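Local coordinates for protein MAR1 Ribonuclease (Caenorhabditis elegans, PDB 2B34) that probably acts as a hydrolase of the isochorismatase family, possibly as a ribonuclease, at residues T164-V169 against K182-S187; C20-K25 against E35-S40; V104-I109 against L116-D121; P53-E58 against P92-T97. All blocks are in the same frame, centred on the assembly; numbering follows the deposited sequence.

Overall arrangement
The chain folds round a six-stranded parallel sheet with helices on its two faces. Along the chain, contact 2 closes first, then contact 4, contact 3 and contact 1. Contacts 3 and 4 lie on one face, their centres about 12 Å apart, and pack helices 114-124 and 95-98 against strands 103-109 and 54-59. Contact 2 sets the loop after strand 15-20 against helix 33-49 on the other face. Its Cys20 forms backbone hydrogen bonds with Val107 and Ile109 and a disulfide with Cys114 of contact 3's helix. Contact 1 joins helices 161-169 and 177-183, about 24 Å from contact 4 between centres. The four hold helices to both faces of one sheet and reach a second subunit at contact 1.

Contact 1 of 4, residues T164-V169 against K182-S187; sequences TILGLV and KLILTS
Ile184 has its CG1 wedged between the backbone N and the carbonyl carbon (chi1 60°), which puts CG2 beside the N and turns both branches toward Ile165 and Leu166. Its second torsion, 142°, lies well off the staggered position and carries CD1 toward Leu166. CD1 sits against the forked end of that leucine. Ile184 CD1 is 3.7 Å from Leu166 CD1 and 3.9 Å from Leu166 CD2, so the methyl faces the fork and not one branch alone. The two side chains cross obliquely. The other branch meets Ile165: Ile184 CG2 lies 4.1 Å from Ile165 CG1, and the two side chains run alongside each other, pointing opposite ways. Ile165 and Leu166 are neighbours on helix 161-169, and Ile184 follows the end of helix 177-183. One isoleucine thus touches two residues of the opposite helix with two separate branches. Around it, Ile165 also packs on Val180 and on Ala46 of helix 33-49. Leu166 packs on Phe177 of its own chain and on Val113 of the second subunit. No hydrogen bond crosses between the two segments. The contact therefore rests on the fit of buried branched carbon chains, while the carbonyls of Ile184 and Leu185 accept hydrogen bonds from Arg139 of the second subunit.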
# COMPACT_ATOMS: atom_id res chain seq x y z
N THR A 164 19.49 -0.02 -5.12
CA THR A 164 20.31 -1.13 -4.63
C THR A 164 21.81 -0.93 -4.89
O THR A 164 22.62 -1.09 -3.96
CB THR A 164 19.83 -2.49 -5.19
OG1 THR A 164 18.44 -2.66 -4.90
CG2 THR A 164 20.60 -3.66 -4.58
N ILE A 165 22.18 -0.56 -6.12
CA ILE A 165 23.59 -0.39 -6.51
C ILE A 165 24.27 0.67 -5.64
O ILE A 165 25.35 0.44 -5.10
CB ILE A 165 23.75 0.02 -8.01
CG1 ILE A 165 22.95 -0.88 -8.96
CG2 ILE A 165 25.23 0.07 -8.40
CD1 ILE A 165 23.24 -2.35 -8.88
N LEU A 166 23.61 1.82 -5.52
CA LEU A 166 24.12 2.95 -4.76
C LEU A 166 24.03 2.72 -3.25
O LEU A 166 24.83 3.25 -2.49
CB LEU A 166 23.39 4.23 -5.15
CG LEU A 166 23.75 4.80 -6.53
CD1 LEU A 166 22.83 5.95 -6.89
CD2 LEU A 166 25.21 5.25 -6.58
N GLY A 167 23.04 1.93 -2.84
CA GLY A 167 22.90 1.53 -1.44
C GLY A 167 24.04 0.63 -0.98
O GLY A 167 24.48 0.71 0.16
N LEU A 168 24.52 -0.22 -1.89
CA LEU A 168 25.64 -1.11 -1.60
C LEU A 168 26.95 -0.36 -1.34
O LEU A 168 27.75 -0.79 -0.50
CB LEU A 168 25.83 -2.15 -2.71
CG LEU A 168 24.82 -3.30 -2.79
CD1 LEU A 168 24.78 -3.91 -4.19
CD2 LEU A 168 25.11 -4.37 -1.73
N VAL A 169 27.17 0.75 -2.04
CA VAL A 169 28.44 1.50 -1.90
C VAL A 169 28.44 2.57 -0.80
O VAL A 169 29.49 2.93 -0.27
CB VAL A 169 28.95 2.09 -3.26
CG1 VAL A 169 29.39 0.97 -4.20
CG2 VAL A 169 27.90 2.98 -3.92
N LYS A 182 29.00 3.82 -13.73
CA LYS A 182 28.87 3.57 -15.18
C LYS A 182 27.59 2.80 -15.50
O LYS A 182 26.93 3.07 -16.50
CB LYS A 182 30.08 2.79 -15.73
CG LYS A 182 31.44 3.46 -15.54
CD LYS A 182 31.63 4.68 -16.44
CE LYS A 182 32.97 5.36 -16.16
NZ LYS A 182 33.08 6.67 -16.87
N LEU A 183 27.25 1.84 -14.63
CA LEU A 183 26.08 0.98 -14.81
C LEU A 183 24.76 1.74 -14.65
O LEU A 183 23.72 1.29 -15.16
CB LEU A 183 26.11 -0.20 -13.83
CG LEU A 183 27.43 -0.93 -13.55
CD1 LEU A 183 27.26 -1.89 -12.38
CD2 LEU A 183 27.94 -1.68 -14.79
N ILE A 184 24.80 2.87 -13.94
CA ILE A 184 23.59 3.65 -13.64
C ILE A 184 23.58 5.05 -14.26
O ILE A 184 22.81 5.92 -13.83
CB ILE A 184 23.34 3.75 -12.10
CG1 ILE A 184 24.52 4.44 -11.41
CG2 ILE A 184 23.06 2.37 -11.50
CD1 ILE A 184 24.11 5.36 -10.29
N LEU A 185 24.42 5.26 -15.28
CA LEU A 185 24.51 6.55 -15.96
C LEU A 185 23.17 6.97 -16.56
O LEU A 185 22.76 8.13 -16.46
CB LEU A 185 25.59 6.52 -17.04
CG LEU A 185 25.94 7.84 -17.75
CD1 LEU A 185 26.74 8.76 -16.82
CD2 LEU A 185 26.72 7.56 -19.03
N THR A 186 22.49 6.02 -17.19
CA THR A 186 21.12 6.22 -17.63
C THR A 186 20.18 5.49 -16.67
O THR A 186 20.56 4.47 -16.08
CB THR A 186 20.90 5.71 -19.08
OG1 THR A 186 21.02 4.29 -19.13
CG2 THR A 186 21.91 6.34 -20.04
N SER A 187 18.97 6.02 -16.49
CA SER A 187 17.96 5.37 -15.66
C SER A 187 17.58 4.02 -16.24
O SER A 187 17.48 3.86 -17.46
CB SER A 187 16.71 6.25 -15.54
OG SER A 187 17.01 7.48 -14.90

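Contact 2 of 4, residues C20-K25 against E35-S40; sequences CDLQEK and EIITTS
This is a buried, mainly apolar contact between the loop that leaves strand 15-20 and the side of helix 33-49. One residue, Leu22, makes it from the loop side. Leu22 is the centre of an inverse gamma turn, and its side chain projects toward the helix. Its two methyls divide the work. Leu22 CD2 lies 3.8 Å from Ile36 CG2, where the side chains cross at about a right angle. The same Leu22 CD2 is 4.0 Å from Ile37 CD1, and these two side chains lie flank to flank with their ends reversed. Leu22 CD1 turns to the next helical turn and rests 3.4 Å from Ser40 OG. Ser40 OG stands beside its own backbone N (chi1 -63°) and donates to Ile36 O at 2.7 Å. Ser40 N reaches the same oxygen from the opposite face of its plane. The serine's proton is thus used within the helix, and Leu22 meets the oxygen by van der Waals contact alone. Leu71 of helix 69-74 packs on Leu22, Ile37 and Ser40. With an alanine in place of Leu22, both methyls are gone, and a gap would probably open between the turn and Ile36, Ile37 and Ser40. Just before it, Asp21 forms a salt bridge with Lys84. The arrangement is the link from first strand to first long helix in a parallel alpha/beta sheet fold, as in other isochorismatase-family proteins.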
# COMPACT_ATOMS: atom_id res chain seq x y z
N CYS A 20 16.92 -15.64 -10.68
CA CYS A 20 16.05 -16.81 -10.87
C CYS A 20 15.35 -16.92 -12.22
O CYS A 20 14.57 -16.05 -12.63
CB CYS A 20 15.14 -17.10 -9.66
SG CYS A 20 13.36 -16.94 -9.78
N ASP A 21 15.73 -17.99 -12.91
CA ASP A 21 14.97 -18.53 -14.03
C ASP A 21 14.79 -17.56 -15.21
O ASP A 21 13.80 -17.64 -15.94
CB ASP A 21 13.63 -19.09 -13.53
CG ASP A 21 13.81 -20.17 -12.46
OD1 ASP A 21 14.96 -20.58 -12.20
OD2 ASP A 21 12.80 -20.62 -11.87
N LEU A 22 15.76 -16.67 -15.41
CA LEU A 22 15.75 -15.77 -16.55
C LEU A 22 16.26 -16.47 -17.81
O LEU A 22 17.38 -16.23 -18.27
CB LEU A 22 16.53 -14.48 -16.24
CG LEU A 22 15.76 -13.46 -15.39
CD1 LEU A 22 16.68 -12.36 -14.90
CD2 LEU A 22 14.59 -12.87 -16.16
N GLN A 23 15.41 -17.33 -18.36
CA GLN A 23 15.80 -18.23 -19.43
C GLN A 23 15.17 -17.89 -20.77
O GLN A 23 14.17 -17.18 -20.84
CB GLN A 23 15.48 -19.68 -19.06
CG GLN A 23 16.20 -20.18 -17.83
CD GLN A 23 15.42 -21.24 -17.11
OE1 GLN A 23 15.32 -22.38 -17.57
NE2 GLN A 23 14.84 -20.87 -15.99
N GLU A 24 15.76 -18.46 -21.81
CA GLU A 24 15.46 -18.16 -23.20
C GLU A 24 13.99 -18.30 -23.61
O GLU A 24 13.44 -17.38 -24.22
CB GLU A 24 16.37 -18.99 -24.11
CG GLU A 24 17.84 -18.53 -24.06
CD GLU A 24 18.83 -19.57 -24.57
OE1 GLU A 24 18.54 -20.79 -24.48
OE2 GLU A 24 19.91 -19.17 -25.04
N LYS A 25 13.36 -19.41 -23.26
CA LYS A 25 11.98 -19.70 -23.67
C LYS A 25 10.91 -18.81 -23.03
O LYS A 25 9.74 -18.89 -23.40
CB LYS A 25 11.65 -21.18 -23.42
CG LYS A 25 12.21 -22.15 -24.45
CD LYS A 25 11.34 -22.18 -25.71
CE LYS A 25 11.19 -23.60 -26.25
NZ LYS A 25 10.22 -24.41 -25.44
N GLU A 35 13.53 -5.27 -20.95
CA GLU A 35 13.88 -4.28 -19.92
C GLU A 35 14.49 -4.95 -18.69
O GLU A 35 15.51 -4.51 -18.16
CB GLU A 35 12.62 -3.49 -19.50
CG GLU A 35 12.09 -2.51 -20.54
CD GLU A 35 11.07 -3.11 -21.50
OE1 GLU A 35 11.07 -4.33 -21.73
OE2 GLU A 35 10.25 -2.34 -22.04
N ILE A 36 13.83 -6.01 -18.25
CA ILE A 36 14.21 -6.80 -17.09
C ILE A 36 15.58 -7.47 -17.26
O ILE A 36 16.34 -7.58 -16.30
CB ILE A 36 13.07 -7.81 -16.75
CG1 ILE A 36 12.21 -7.29 -15.60
CG2 ILE A 36 13.59 -9.21 -16.44
CD1 ILE A 36 11.30 -6.14 -15.97
N ILE A 37 15.87 -7.90 -18.49
CA ILE A 37 17.19 -8.44 -18.83
C ILE A 37 18.27 -7.36 -18.71
O ILE A 37 19.29 -7.57 -18.05
CB ILE A 37 17.21 -9.07 -20.26
CG1 ILE A 37 16.32 -10.32 -20.33
CG2 ILE A 37 18.67 -9.34 -20.73
CD1 ILE A 37 16.56 -11.39 -19.25
N THR A 38 18.03 -6.21 -19.34
CA THR A 38 18.94 -5.07 -19.24
C THR A 38 19.22 -4.71 -17.78
O THR A 38 20.38 -4.52 -17.39
CB THR A 38 18.40 -3.83 -20.00
OG1 THR A 38 18.29 -4.15 -21.39
CG2 THR A 38 19.34 -2.64 -19.85
N THR A 39 18.17 -4.63 -16.98
CA THR A 39 18.29 -4.23 -15.58
C THR A 39 18.90 -5.34 -14.72
O THR A 39 19.72 -5.05 -13.85
CB THR A 39 16.93 -3.76 -15.02
OG1 THR A 39 16.42 -2.72 -15.87
CG2 THR A 39 17.08 -3.20 -13.62
N SER A 40 18.52 -6.59 -14.97
CA SER A 40 19.17 -7.73 -14.29
C SER A 40 20.67 -7.78 -14.60
O SER A 40 21.46 -8.12 -13.73
CB SER A 40 18.50 -9.06 -14.65
OG SER A 40 17.14 -9.10 -14.21

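Contact 3 of 4, residues V104-I109 against L116-D121; sequences VILVGI and LQTTYD
Leu106 meets two consecutive threonines of helix 114-124 with a single methyl. Leu106 CD2 lies 3.4 Å from Thr119 OG1 and 4.1 Å from Thr118 CG2. The leucine crosses both threonine side chains at a slant. Its CG points opposite the backbone N (chi1 -173°), which extends the fork from the strand to the helix. Thr118 sends its methyl, also opposite the backbone N, toward the leucine, while Thr119 presents its oxygen. No hydrogen bond joins the segments. Both hydroxyls bond to carbonyls one turn back, Thr119 OG1 to Val115 O and Thr118 OG1 to Cys114 O; Thr118 OG1 also bonds to Met89 N of a loop. The contact lies inside a beta-alpha-beta unit, strand 103-109, helix 114-124 and strand 128-137, and presses the connecting helix onto the sheet. Thr119 also packs on Val129 of strand 128-137. On the opposite face of strand 103-109, Ile105 and Val107 pack on Leu43 of helix 33-49. Farther round helix 114-124, Leu116 CD1 sits 3.5 Å above one face of the Tyr120 ring, toward its rim. Leu116 and Tyr120 also touch Gln150 of helix 141-154. Beyond them, Asp121 forms a salt bridge with Arg9 of the third subunit.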
# COMPACT_ATOMS: atom_id res chain seq x y z
N VAL A 104 19.58 -11.15 0.71
CA VAL A 104 19.51 -11.63 -0.66
C VAL A 104 18.85 -10.58 -1.56
O VAL A 104 17.75 -10.10 -1.29
CB VAL A 104 18.78 -13.00 -0.80
CG1 VAL A 104 18.55 -13.35 -2.27
CG2 VAL A 104 19.58 -14.10 -0.13
N ILE A 105 19.57 -10.21 -2.62
CA ILE A 105 19.05 -9.35 -3.66
C ILE A 105 18.49 -10.27 -4.74
O ILE A 105 19.18 -11.17 -5.22
CB ILE A 105 20.16 -8.43 -4.22
CG1 ILE A 105 20.83 -7.66 -3.07
CG2 ILE A 105 19.59 -7.49 -5.29
CD1 ILE A 105 22.16 -7.01 -3.43
N LEU A 106 17.22 -10.07 -5.09
CA LEU A 106 16.52 -11.00 -5.96
C LEU A 106 16.04 -10.36 -7.26
O LEU A 106 15.33 -9.35 -7.25
CB LEU A 106 15.35 -11.65 -5.20
CG LEU A 106 14.51 -12.79 -5.80
CD1 LEU A 106 15.36 -13.91 -6.40
CD2 LEU A 106 13.59 -13.35 -4.73
N VAL A 107 16.47 -10.95 -8.38
CA VAL A 107 15.98 -10.59 -9.71
C VAL A 107 15.44 -11.84 -10.40
O VAL A 107 15.76 -12.96 -10.01
CB VAL A 107 17.07 -9.91 -10.59
CG1 VAL A 107 17.62 -8.66 -9.91
CG2 VAL A 107 18.21 -10.88 -10.94
N GLY A 108 14.61 -11.64 -11.43
CA GLY A 108 14.15 -12.78 -12.21
C GLY A 108 12.66 -12.91 -12.33
O GLY A 108 11.91 -11.97 -12.04
N ILE A 109 12.21 -14.09 -12.77
CA ILE A 109 10.85 -14.20 -13.30
C ILE A 109 9.95 -15.29 -12.77
O ILE A 109 10.39 -16.25 -12.13
CB ILE A 109 10.81 -14.23 -14.84
CG1 ILE A 109 11.82 -15.24 -15.39
CG2 ILE A 109 10.97 -12.81 -15.41
CD1 ILE A 109 11.66 -15.52 -16.84
N LEU A 116 8.36 -15.18 -5.75
CA LEU A 116 7.54 -15.17 -4.54
C LEU A 116 7.87 -16.35 -3.62
O LEU A 116 8.08 -16.16 -2.42
CB LEU A 116 6.04 -15.16 -4.87
CG LEU A 116 5.05 -15.11 -3.69
CD1 LEU A 116 5.31 -13.89 -2.80
CD2 LEU A 116 3.61 -15.13 -4.19
N GLN A 117 7.90 -17.56 -4.18
CA GLN A 117 8.22 -18.76 -3.40
C GLN A 117 9.64 -18.71 -2.83
O GLN A 117 9.86 -19.10 -1.68
CB GLN A 117 8.02 -20.04 -4.22
CG GLN A 117 6.57 -20.34 -4.63
CD GLN A 117 5.59 -20.34 -3.47
OE1 GLN A 117 5.90 -20.82 -2.37
NE2 GLN A 117 4.40 -19.81 -3.71
N THR A 118 10.59 -18.24 -3.63
CA THR A 118 11.96 -18.03 -3.16
C THR A 118 11.96 -17.03 -2.00
O THR A 118 12.56 -17.30 -0.96
CB THR A 118 12.91 -17.55 -4.29
OG1 THR A 118 12.95 -18.53 -5.32
CG2 THR A 118 14.32 -17.31 -3.77
N THR A 119 11.29 -15.90 -2.21
CA THR A 119 11.14 -14.84 -1.20
C THR A 119 10.64 -15.38 0.14
O THR A 119 11.24 -15.11 1.18
CB THR A 119 10.22 -13.70 -1.72
OG1 THR A 119 10.88 -13.01 -2.79
CG2 THR A 119 9.87 -12.70 -0.62
N TYR A 120 9.55 -16.15 0.11
CA TYR A 120 8.99 -16.77 1.32
C TYR A 120 9.97 -17.71 2.01
O TYR A 120 10.14 -17.65 3.23
CB TYR A 120 7.71 -17.55 1.00
CG TYR A 120 6.46 -16.74 0.73
CD1 TYR A 120 6.40 -15.36 1.01
CD2 TYR A 120 5.31 -17.36 0.23
CE1 TYR A 120 5.23 -14.63 0.76
CE2 TYR A 120 4.15 -16.64 -0.01
CZ TYR A 120 4.11 -15.28 0.26
OH TYR A 120 2.94 -14.59 0.02
N ASP A 121 10.60 -18.58 1.22
CA ASP A 121 11.61 -19.51 1.73
C ASP A 121 12.79 -18.79 2.37
O ASP A 121 13.28 -19.20 3.43
CB ASP A 121 12.10 -20.44 0.62
CG ASP A 121 11.17 -21.62 0.37
OD1 ASP A 121 10.11 -21.72 1.03
OD2 ASP A 121 11.52 -22.46 -0.48

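Contact 4 of 4, residues P53-E58 against P92-T97; sequences PTIVTE and PPTEDT
The contact belongs to strand 54-59 of the parallel sheet and the short helix 95-98 that lies over it. Ile55 fills the interface from the strand side. Ile55 CG2 meets Thr94 CG2 at 3.8 Å, and the two side chains cross at a slant. Its other branch goes to Thr97, three residues on. There the side chains meet tip to tip, with Ile55 CD1 3.4 Å from Thr97 OG1 and Ile55 CG1 3.9 Å from Thr97 CG2. Thr94 has OG1 placed between its backbone N and carbonyl carbon (chi1 63°). This leaves CG2 to face the isoleucine, while OG1 bonds to Ile91 O. Within 92-97, Glu95 N bonds to Pro92 O at 3.1 Å. Replacing Ile55 by a serine would probably open a gap under the helix and leave the methyls of Thr94 and Thr97 without their apolar partner. On the sheet, Ile55 also packs on Phe18 of strand 15-20, and its backbone bonds to Leu17 and Val19. No hydrogen bond links the two segments, and no other subunit touches them. A helix packed through threonine methyls and a hydroxyl on an isoleucine of a parallel strand is one instance of the helix-on-sheet layering of an alpha/beta fold.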
# COMPACT_ATOMS: atom_id res chain seq x y z
N PRO A 53 28.65 -12.56 -3.90
CA PRO A 53 28.32 -13.91 -4.35
C PRO A 53 27.03 -13.91 -5.17
O PRO A 53 26.03 -13.33 -4.75
CB PRO A 53 28.12 -14.68 -3.05
CG PRO A 53 28.91 -13.94 -2.05
CD PRO A 53 28.82 -12.51 -2.44
N THR A 54 27.09 -14.53 -6.35
CA THR A 54 25.94 -14.63 -7.24
C THR A 54 25.53 -16.09 -7.40
O THR A 54 26.39 -16.97 -7.53
CB THR A 54 26.24 -14.01 -8.63
OG1 THR A 54 26.67 -12.65 -8.46
CG2 THR A 54 25.00 -14.03 -9.53
N ILE A 55 24.22 -16.33 -7.37
CA ILE A 55 23.64 -17.65 -7.58
C ILE A 55 22.59 -17.55 -8.69
O ILE A 55 21.75 -16.66 -8.69
CB ILE A 55 22.96 -18.20 -6.28
CG1 ILE A 55 23.95 -18.27 -5.10
CG2 ILE A 55 22.26 -19.55 -6.53
CD1 ILE A 55 24.91 -19.47 -5.13
N VAL A 56 22.66 -18.48 -9.64
CA VAL A 56 21.71 -18.53 -10.75
C VAL A 56 20.97 -19.87 -10.74
O VAL A 56 21.60 -20.92 -10.59
CB VAL A 56 22.41 -18.34 -12.12
CG1 VAL A 56 21.39 -18.26 -13.26
CG2 VAL A 56 23.29 -17.09 -12.12
N THR A 57 19.65 -19.83 -10.86
CA THR A 57 18.87 -21.05 -11.07
C THR A 57 18.22 -21.06 -12.45
O THR A 57 17.90 -20.01 -13.01
CB THR A 57 17.76 -21.26 -10.00
OG1 THR A 57 16.84 -20.16 -10.02
CG2 THR A 57 18.36 -21.44 -8.61
N GLU A 58 18.04 -22.27 -12.98
CA GLU A 58 17.29 -22.47 -14.22
C GLU A 58 16.20 -23.52 -13.99
O GLU A 58 16.48 -24.63 -13.52
CB GLU A 58 18.22 -22.89 -15.36
CG GLU A 58 19.38 -21.92 -15.60
CD GLU A 58 20.30 -22.34 -16.72
OE1 GLU A 58 20.35 -23.54 -17.05
OE2 GLU A 58 21.00 -21.46 -17.27
N PRO A 92 18.94 -27.45 -1.76
CA PRO A 92 20.15 -27.83 -1.02
C PRO A 92 21.48 -27.17 -1.45
O PRO A 92 22.20 -26.68 -0.58
CB PRO A 92 20.19 -29.35 -1.17
CG PRO A 92 18.74 -29.72 -1.20
CD PRO A 92 18.04 -28.61 -1.96
N PRO A 93 21.80 -27.14 -2.77
CA PRO A 93 23.04 -26.48 -3.22
C PRO A 93 23.20 -24.99 -2.86
O PRO A 93 24.32 -24.47 -2.94
CB PRO A 93 22.96 -26.62 -4.75
CG PRO A 93 22.12 -27.81 -4.97
CD PRO A 93 21.08 -27.73 -3.90
N THR A 94 22.12 -24.32 -2.48
CA THR A 94 22.19 -22.89 -2.14
C THR A 94 22.35 -22.64 -0.64
O THR A 94 22.53 -21.50 -0.22
CB THR A 94 20.96 -22.09 -2.67
OG1 THR A 94 19.77 -22.57 -2.03
CG2 THR A 94 20.82 -22.22 -4.18
N GLU A 95 22.27 -23.70 0.15
CA GLU A 95 22.28 -23.58 1.61
C GLU A 95 23.56 -22.96 2.18
O GLU A 95 23.49 -22.04 3.00
CB GLU A 95 21.94 -24.93 2.27
CG GLU A 95 20.49 -25.37 2.02
CD GLU A 95 20.15 -26.75 2.57
OE1 GLU A 95 21.05 -27.43 3.12
OE2 GLU A 95 18.98 -27.16 2.44
N ASP A 96 24.72 -23.44 1.73
CA ASP A 96 26.02 -22.93 2.19
C ASP A 96 26.23 -21.44 1.88
O ASP A 96 26.81 -20.72 2.69
CB ASP A 96 27.17 -23.76 1.61
CG ASP A 96 27.41 -25.06 2.37
OD1 ASP A 96 26.80 -25.26 3.44
OD2 ASP A 96 28.22 -25.88 1.89
N THR A 97 25.76 -21.00 0.71
CA THR A 97 25.77 -19.58 0.35
C THR A 97 24.92 -18.76 1.32
O THR A 97 25.35 -17.70 1.79
CB THR A 97 25.24 -19.36 -1.10
OG1 THR A 97 26.05 -20.10 -2.02
CG2 THR A 97 25.27 -17.88 -1.49